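Local coordinates for Phthiocerol/phenolphthiocerol synthesis polyketide synthase type I PpsC (Mycobacterium tuberculosis, PDB 5NJI), which probably dehydrates beta-hydroxyacyl intermediates to trans-2-enoyl chains, through its dehydratase domain, during phthiocerol and phenolphthiocerol assembly, at residues A[260-274]-A[306-318]. The protein carries 1 engineered substitution. Sequence-based numbering, arbitrary orientation.
Sequences ALVVPVRFAGVHVYG and PLLVVDEVEMAVL. With 8Z2 (~{S}-[2-[3-[[(2~{R})-4-[[[(2~{R},3~{S},4~{R},5~{R})-5-(6-aminopurin-9-yl)-4-oxidanyl-3-phosphonooxy-oxolan-2-yl]methoxy-oxidanyl-phosphoryl]oxy-oxidanyl-phosphoryl]oxy-3,3-dimethyl-2-oxidanyl-butanoyl]amino]propanoylamino]ethyl] (~{E})-dodec-2-enethioate), chain B.
His271 and Asp311 meet across antiparallel strands 262-272 and 306-317 through a side-chain hydrogen bond, His271 NE2 to Asp311 OD2 at 2.9 Å. The acceptor lies in the imidazole plane, yet the N-H reaches it from above the carboxylate, whose plane is turned 50° from the ring. Asp311 sits at the corner of its strand and is held at two points, its backbone N by Gly269 O and its carboxylate by His271.

On the same face, Arg266 and Glu312 run side by side. The extended arginine brings NH1 to 4.0 Å from Glu312 OE1, a long salt bridge in the guanidinium plane, and a water closes the gap by accepting from NH1 and donating to OE1. Glu314 crosses Arg266 obliquely, but its OE2 pairs with Arg292.

The face bearing Phe267, Val313 and Val262 is apolar. Phe267 lies alongside Val313, pointing the same way, with CE1 3.6 Å from CG2; with the valine's chi1 at 50°, CG1 stands between N and carbonyl carbon, and CG2, anti to N, is the methyl turned to the ring. Separately, Met315 CB meets Val262 CG1 at 3.6 Å where the two side chains cross.

Val265 N and, weakly, Arg266 N both donate to Glu314 O, which defines a classic beta bulge. Just before it, Pro264 O accepts the ligand's NP1 at 3.0 Å while Pro264 CD lies 3.3 Å from CA2 of the enoyl chain, and Val262 CG2 touches its terminal C12; Val262 and Pro264 thus line the pocket seen to hold the acyl-pantetheine part of the ligand.

Strand 93-100 flanks 262-272 and strand 292-300 flanks 306-317, placing the pair centrally in the double-hotdog dehydratase fold, where helix 226-234 packs on Phe267 and Leu308.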
loop_
_atom_site.group_PDB
_atom_site.type_symbol
_atom_site.label_atom_id
_atom_site.label_comp_id
_atom_site.label_asym_id
_atom_site.label_seq_id
_atom_site.Cartn_x
_atom_site.Cartn_y
_atom_site.Cartn_z
ATOM N N ALA A 260 4.369 18.541 -9.020
ATOM C CA ALA A 260 5.446 17.616 -8.702
ATOM C C ALA A 260 4.900 16.241 -8.340
ATOM O O ALA A 260 3.809 16.103 -7.775
ATOM C CB ALA A 260 6.296 18.145 -7.547
ATOM N N LEU A 261 5.689 15.226 -8.656
ATOM C CA LEU A 261 5.342 13.845 -8.353
ATOM C C LEU A 261 5.702 13.527 -6.908
ATOM O O LEU A 261 6.839 13.739 -6.481
ATOM C CB LEU A 261 6.085 12.904 -9.294
ATOM C CG LEU A 261 5.947 11.399 -9.066
ATOM C CD1 LEU A 261 4.547 10.938 -9.369
ATOM C CD2 LEU A 261 6.955 10.638 -9.903
ATOM N N VAL A 262 4.737 13.003 -6.167
ATOM C CA VAL A 262 4.889 12.724 -4.752
ATOM C C VAL A 262 4.732 11.223 -4.586
ATOM O O VAL A 262 3.672 10.672 -4.903
ATOM C CB VAL A 262 3.856 13.503 -3.925
ATOM C CG1 VAL A 262 3.892 13.076 -2.469
ATOM C CG2 VAL A 262 4.121 14.995 -4.080
ATOM N N VAL A 263 5.790 10.555 -4.133
ATOM C CA VAL A 263 5.710 9.101 -4.016
ATOM C C VAL A 263 6.086 8.645 -2.612
ATOM O O VAL A 263 6.984 9.219 -1.973
ATOM C CB VAL A 263 6.567 8.385 -5.076
ATOM C CG1 VAL A 263 6.148 8.830 -6.483
ATOM C CG2 VAL A 263 8.064 8.587 -4.859
ATOM N N PRO A 264 5.419 7.612 -2.106
ATOM C CA PRO A 264 5.791 7.057 -0.813
ATOM C C PRO A 264 7.161 6.427 -0.870
ATOM O O PRO A 264 7.505 5.746 -1.841
ATOM C CB PRO A 264 4.708 6.007 -0.546
ATOM C CG PRO A 264 3.587 6.367 -1.433
ATOM C CD PRO A 264 4.220 6.946 -2.647
ATOM N N VAL A 265 7.938 6.668 0.185
ATOM C CA VAL A 265 9.248 6.047 0.345
ATOM C C VAL A 265 9.360 5.252 1.631
ATOM O O VAL A 265 10.287 4.440 1.758
ATOM C CB VAL A 265 10.381 7.085 0.268
ATOM C CG1 VAL A 265 10.449 7.692 -1.127
ATOM C CG2 VAL A 265 10.205 8.172 1.320
ATOM N N ARG A 266 8.461 5.441 2.589
ATOM C CA ARG A 266 8.503 4.701 3.835
ATOM C C ARG A 266 7.112 4.645 4.445
ATOM O O ARG A 266 6.366 5.629 4.412
ATOM C CB ARG A 266 9.484 5.361 4.803
ATOM C CG ARG A 266 9.786 4.618 6.067
ATOM C CD ARG A 266 11.065 5.219 6.714
ATOM N NE ARG A 266 11.505 4.488 7.900
ATOM C CZ ARG A 266 10.967 4.645 9.104
ATOM N NH1 ARG A 266 9.971 5.498 9.271
ATOM N NH2 ARG A 266 11.419 3.954 10.143
ATOM N N PHE A 267 6.773 3.490 4.994
ATOM C CA PHE A 267 5.602 3.334 5.836
ATOM C C PHE A 267 6.088 2.932 7.211
ATOM O O PHE A 267 7.079 2.205 7.338
ATOM C CB PHE A 267 4.628 2.262 5.331
ATOM C CG PHE A 267 4.067 2.504 3.952
ATOM C CD1 PHE A 267 3.061 3.420 3.728
ATOM C CD2 PHE A 267 4.506 1.752 2.884
ATOM C CE1 PHE A 267 2.548 3.613 2.452
ATOM C CE2 PHE A 267 3.985 1.934 1.614
ATOM C CZ PHE A 267 3.006 2.872 1.405
ATOM N N ALA A 268 5.427 3.423 8.248
ATOM C CA ALA A 268 5.696 2.926 9.583
ATOM C C ALA A 268 4.375 2.680 10.288
ATOM O O ALA A 268 3.453 3.488 10.184
ATOM C CB ALA A 268 6.548 3.897 10.387
ATOM N N GLY A 269 4.283 1.554 10.987
ATOM C CA GLY A 269 3.091 1.260 11.758
ATOM C C GLY A 269 1.891 1.024 10.865
ATOM O O GLY A 269 0.913 1.781 10.907
ATOM N N VAL A 270 1.965 0.006 10.019
ATOM C CA VAL A 270 0.823 -0.407 9.215
ATOM C C VAL A 270 0.078 -1.474 10.004
ATOM O O VAL A 270 0.593 -2.575 10.227
ATOM C CB VAL A 270 1.236 -0.923 7.832
ATOM C CG1 VAL A 270 0.004 -1.329 7.050
ATOM C CG2 VAL A 270 2.005 0.128 7.083
ATOM N N HIS A 271 -1.130 -1.132 10.453
ATOM C CA HIS A 271 -1.969 -2.007 11.250
ATOM C C HIS A 271 -3.167 -2.455 10.434
ATOM O O HIS A 271 -3.839 -1.624 9.811
ATOM C CB HIS A 271 -2.443 -1.287 12.511
ATOM C CG HIS A 271 -1.343 -0.630 13.268
ATOM N ND1 HIS A 271 -0.570 -1.305 14.189
ATOM C CD2 HIS A 271 -0.876 0.638 13.240
ATOM C CE1 HIS A 271 0.324 -0.477 14.699
ATOM N NE2 HIS A 271 0.163 0.707 14.137
ATOM N N VAL A 272 -3.431 -3.762 10.439
ATOM C CA VAL A 272 -4.517 -4.360 9.681
ATOM C C VAL A 272 -5.371 -5.155 10.654
ATOM O O VAL A 272 -4.892 -6.106 11.281
ATOM C CB VAL A 272 -4.010 -5.262 8.546
ATOM C CG1 VAL A 272 -5.158 -5.621 7.643
ATOM C CG2 VAL A 272 -2.895 -4.568 7.782
ATOM N N TYR A 273 -6.625 -4.754 10.796
ATOM C CA TYR A 273 -7.487 -5.354 11.799
ATOM C C TYR A 273 -8.564 -6.238 11.213
ATOM O O TYR A 273 -9.216 -6.971 11.968
ATOM C CB TYR A 273 -8.136 -4.257 12.657
ATOM C CG TYR A 273 -7.130 -3.356 13.333
ATOM C CD1 TYR A 273 -6.219 -3.853 14.258
ATOM C CD2 TYR A 273 -7.099 -1.989 13.064
ATOM C CE1 TYR A 273 -5.292 -3.025 14.860
ATOM C CE2 TYR A 273 -6.178 -1.173 13.648
ATOM C CZ TYR A 273 -5.297 -1.672 14.565
ATOM O OH TYR A 273 -4.408 -0.787 15.133
ATOM N N GLY A 274 -8.794 -6.165 9.913
ATOM C CA GLY A 274 -9.757 -7.010 9.247
ATOM C C GLY A 274 -9.578 -6.924 7.748
ATOM O O GLY A 274 -8.565 -6.426 7.259
ATOM N N PRO A 306 -12.277 0.444 12.532
ATOM C CA PRO A 306 -11.015 0.595 11.791
ATOM C C PRO A 306 -10.553 -0.738 11.233
ATOM O O PRO A 306 -10.494 -1.744 11.938
ATOM C CB PRO A 306 -10.045 1.140 12.846
ATOM C CG PRO A 306 -10.912 1.714 13.912
ATOM C CD PRO A 306 -12.147 0.889 13.929
ATOM N N LEU A 307 -10.238 -0.733 9.945
ATOM C CA LEU A 307 -9.732 -1.905 9.262
ATOM C C LEU A 307 -8.258 -1.782 8.955
ATOM O O LEU A 307 -7.537 -2.778 8.980
ATOM C CB LEU A 307 -10.485 -2.114 7.941
ATOM C CG LEU A 307 -12.003 -2.232 8.037
ATOM C CD1 LEU A 307 -12.612 -2.254 6.639
ATOM C CD2 LEU A 307 -12.365 -3.490 8.799
ATOM N N LEU A 308 -7.828 -0.574 8.601
ATOM C CA LEU A 308 -6.444 -0.284 8.248
ATOM C C LEU A 308 -6.065 1.021 8.923
ATOM O O LEU A 308 -6.777 2.023 8.783
ATOM C CB LEU A 308 -6.265 -0.147 6.728
ATOM C CG LEU A 308 -4.882 0.267 6.257
ATOM C CD1 LEU A 308 -3.917 -0.864 6.450
ATOM C CD2 LEU A 308 -4.935 0.688 4.802
ATOM N N VAL A 309 -4.959 1.035 9.653
ATOM C CA VAL A 309 -4.415 2.275 10.190
ATOM C C VAL A 309 -2.966 2.337 9.756
ATOM O O VAL A 309 -2.195 1.430 10.081
ATOM C CB VAL A 309 -4.511 2.345 11.724
ATOM C CG1 VAL A 309 -3.809 3.587 12.262
ATOM C CG2 VAL A 309 -5.959 2.314 12.159
ATOM N N VAL A 310 -2.593 3.389 9.026
ATOM C CA VAL A 310 -1.195 3.650 8.689
ATOM C C VAL A 310 -0.722 4.825 9.533
ATOM O O VAL A 310 -1.157 5.965 9.317
ATOM C CB VAL A 310 -1.016 3.944 7.195
ATOM C CG1 VAL A 310 0.457 4.150 6.877
ATOM C CG2 VAL A 310 -1.591 2.834 6.379
ATOM N N ASP A 311 0.191 4.560 10.481
ATOM C CA ASP A 311 0.641 5.602 11.406
ATOM C C ASP A 311 1.470 6.671 10.700
ATOM O O ASP A 311 1.330 7.866 10.992
ATOM C CB ASP A 311 1.472 4.989 12.546
ATOM C CG ASP A 311 0.676 4.090 13.497
ATOM O OD1 ASP A 311 -0.569 4.158 13.569
ATOM O OD2 ASP A 311 1.342 3.315 14.224
ATOM N N GLU A 312 2.391 6.264 9.822
ATOM C CA GLU A 312 3.198 7.196 9.051
ATOM C C GLU A 312 3.345 6.718 7.625
ATOM O O GLU A 312 3.764 5.579 7.386
ATOM C CB GLU A 312 4.610 7.365 9.633
ATOM C CG GLU A 312 4.642 7.939 11.027
ATOM C CD GLU A 312 6.055 8.017 11.593
ATOM O OE1 GLU A 312 7.004 7.613 10.889
ATOM O OE2 GLU A 312 6.217 8.480 12.739
ATOM N N VAL A 313 3.064 7.602 6.686
ATOM C CA VAL A 313 3.457 7.398 5.303
ATOM C C VAL A 313 4.328 8.587 4.931
ATOM O O VAL A 313 3.867 9.737 4.918
ATOM C CB VAL A 313 2.260 7.235 4.353
ATOM C CG1 VAL A 313 1.265 8.320 4.534
ATOM C CG2 VAL A 313 2.730 7.155 2.877
ATOM N N GLU A 314 5.589 8.311 4.665
ATOM C CA GLU A 314 6.566 9.338 4.339
ATOM C C GLU A 314 6.727 9.402 2.831
ATOM O O GLU A 314 6.948 8.370 2.191
ATOM C CB GLU A 314 7.900 9.015 5.006
ATOM C CG GLU A 314 9.026 9.955 4.687
ATOM C CD GLU A 314 10.279 9.575 5.464
ATOM O OE1 GLU A 314 10.161 8.806 6.446
ATOM O OE2 GLU A 314 11.364 10.062 5.103
ATOM N N MET A 315 6.576 10.594 2.259
ATOM C CA MET A 315 6.618 10.768 0.820
ATOM C C MET A 315 7.724 11.731 0.414
ATOM O O MET A 315 8.006 12.712 1.107
ATOM C CB MET A 315 5.258 11.234 0.315
ATOM C CG MET A 315 4.208 10.202 0.706
ATOM S SD MET A 315 2.649 10.395 -0.077
ATOM C CE MET A 315 2.053 11.793 0.866
ATOM N N ALA A 316 8.374 11.399 -0.687
ATOM C CA ALA A 316 9.362 12.251 -1.316
ATOM C C ALA A 316 8.714 13.032 -2.446
ATOM O O ALA A 316 7.758 12.574 -3.078
ATOM C CB ALA A 316 10.519 11.422 -1.857
ATOM N N VAL A 317 9.215 14.238 -2.673
ATOM C CA VAL A 317 8.642 15.138 -3.662
ATOM C C VAL A 317 9.644 15.255 -4.796
ATOM O O VAL A 317 10.751 15.771 -4.606
ATOM C CB VAL A 317 8.312 16.511 -3.058
ATOM C CG1 VAL A 317 7.639 17.406 -4.094
ATOM C CG2 VAL A 317 7.418 16.354 -1.829
ATOM N N LEU A 318 9.261 14.761 -5.962
ATOM C CA LEU A 318 10.136 14.746 -7.118
ATOM C C LEU A 318 9.610 15.724 -8.170
ATOM O O LEU A 318 10.371 16.492 -8.748
ATOM C CB LEU A 318 10.227 13.328 -7.686
ATOM C CG LEU A 318 10.162 12.196 -6.656
ATOM C CD1 LEU A 318 10.213 10.843 -7.336
ATOM C CD2 LEU A 318 11.274 12.311 -5.624
HETATM C C2 8Z2 B . 18.721 1.421 3.716
HETATM C C4 8Z2 B . 19.168 2.895 1.952
HETATM C C5 8Z2 B . 20.233 2.193 1.644
HETATM C C6 8Z2 B . 20.574 1.140 2.343
HETATM C C8 8Z2 B . 20.149 3.789 0.260
HETATM C C10 8Z2 B . -0.147 13.106 -2.875
HETATM C C11 8Z2 B . 0.066 14.231 -1.945
HETATM C C12 8Z2 B . 0.760 15.345 -2.630
HETATM N N9 8Z2 B . 19.083 3.853 1.052
HETATM N N7 8Z2 B . 20.806 2.730 0.598
HETATM N N3 8Z2 B . 18.390 2.532 2.988
HETATM N N1 8Z2 B . 19.849 0.728 3.385
HETATM N N6 8Z2 B . 21.660 0.543 1.921
HETATM C "C1'" 8Z2 B . 17.772 4.656 1.506
HETATM C "C2'" 8Z2 B . 18.371 5.492 2.573
HETATM O "O2'" 8Z2 B . 17.375 5.274 3.564
HETATM C "C3'" 8Z2 B . 18.476 6.937 1.858
HETATM O "O3'" 8Z2 B . 19.473 7.731 2.565
HETATM C "C4'" 8Z2 B . 16.823 7.053 1.653
HETATM O "O4'" 8Z2 B . 16.647 5.700 1.023
HETATM C "C5'" 8Z2 B . 16.071 8.038 0.771
HETATM O "O5'" 8Z2 B . 16.340 7.973 -0.579
HETATM P P1 8Z2 B . 17.656 8.117 -1.236
HETATM O O11 8Z2 B . 18.052 6.714 -1.204
HETATM O O12 8Z2 B . 18.738 8.794 -0.476
HETATM O O6 8Z2 B . 17.569 8.729 -2.826
HETATM P P2 8Z2 B . 17.784 7.744 -4.087
HETATM O O21 8Z2 B . 18.443 6.354 -3.694
HETATM O O22 8Z2 B . 18.435 8.042 -5.297
HETATM O O7 8Z2 B . 16.181 7.630 -4.382
HETATM C CPA 8Z2 B . 15.102 8.418 -3.850
HETATM C CPB 8Z2 B . 13.841 7.810 -4.520
HETATM C CP8 8Z2 B . 13.838 6.310 -4.178
HETATM C CP7 8Z2 B . 12.576 8.443 -4.036
HETATM C CP9 8Z2 B . 13.956 8.005 -6.028
HETATM O OP3 8Z2 B . 13.786 6.239 -2.808
HETATM C CP6 8Z2 B . 12.662 5.505 -4.789
HETATM O OP2 8Z2 B . 12.562 5.455 -5.962
HETATM N NP2 8Z2 B . 11.935 4.754 -3.974
HETATM C CP5 8Z2 B . 10.846 3.883 -4.357
HETATM C CP4 8Z2 B . 9.531 4.630 -4.247
HETATM C CP3 8Z2 B . 8.398 3.671 -4.677
HETATM O OP1 8Z2 B . 8.631 2.757 -5.391
HETATM N NP1 8Z2 B . 7.186 3.917 -4.243
HETATM C CP2 8Z2 B . 6.073 3.068 -4.543
HETATM C CP1 8Z2 B . 5.575 3.273 -5.929
HETATM S S 8Z2 B . 4.838 4.926 -6.125
HETATM P P3 8Z2 B . 21.095 7.046 2.540
HETATM O O31 8Z2 B . 21.213 6.539 0.933
HETATM O O32 8Z2 B . 21.312 5.828 3.207
HETATM O O33 8Z2 B . 22.263 7.889 2.813
HETATM C CA1 8Z2 B . 3.513 4.771 -5.371
HETATM C CA2 8Z2 B . 2.628 5.962 -5.389
HETATM O OA1 8Z2 B . 3.095 3.824 -4.783
HETATM C CA3 8Z2 B . 1.361 5.884 -4.632
HETATM C CA4 8Z2 B . 0.512 7.088 -4.617
HETATM C CA5 8Z2 B . -0.621 7.005 -3.626
HETATM C CA6 8Z2 B . -1.411 8.304 -3.624
HETATM C CA7 8Z2 B . -0.669 9.414 -2.845
HETATM C CA8 8Z2 B . -1.160 10.805 -3.194
HETATM C CA9 8Z2 B . -0.713 11.913 -2.202
HETATM O O HOH W 1 9.226 6.082 11.685
#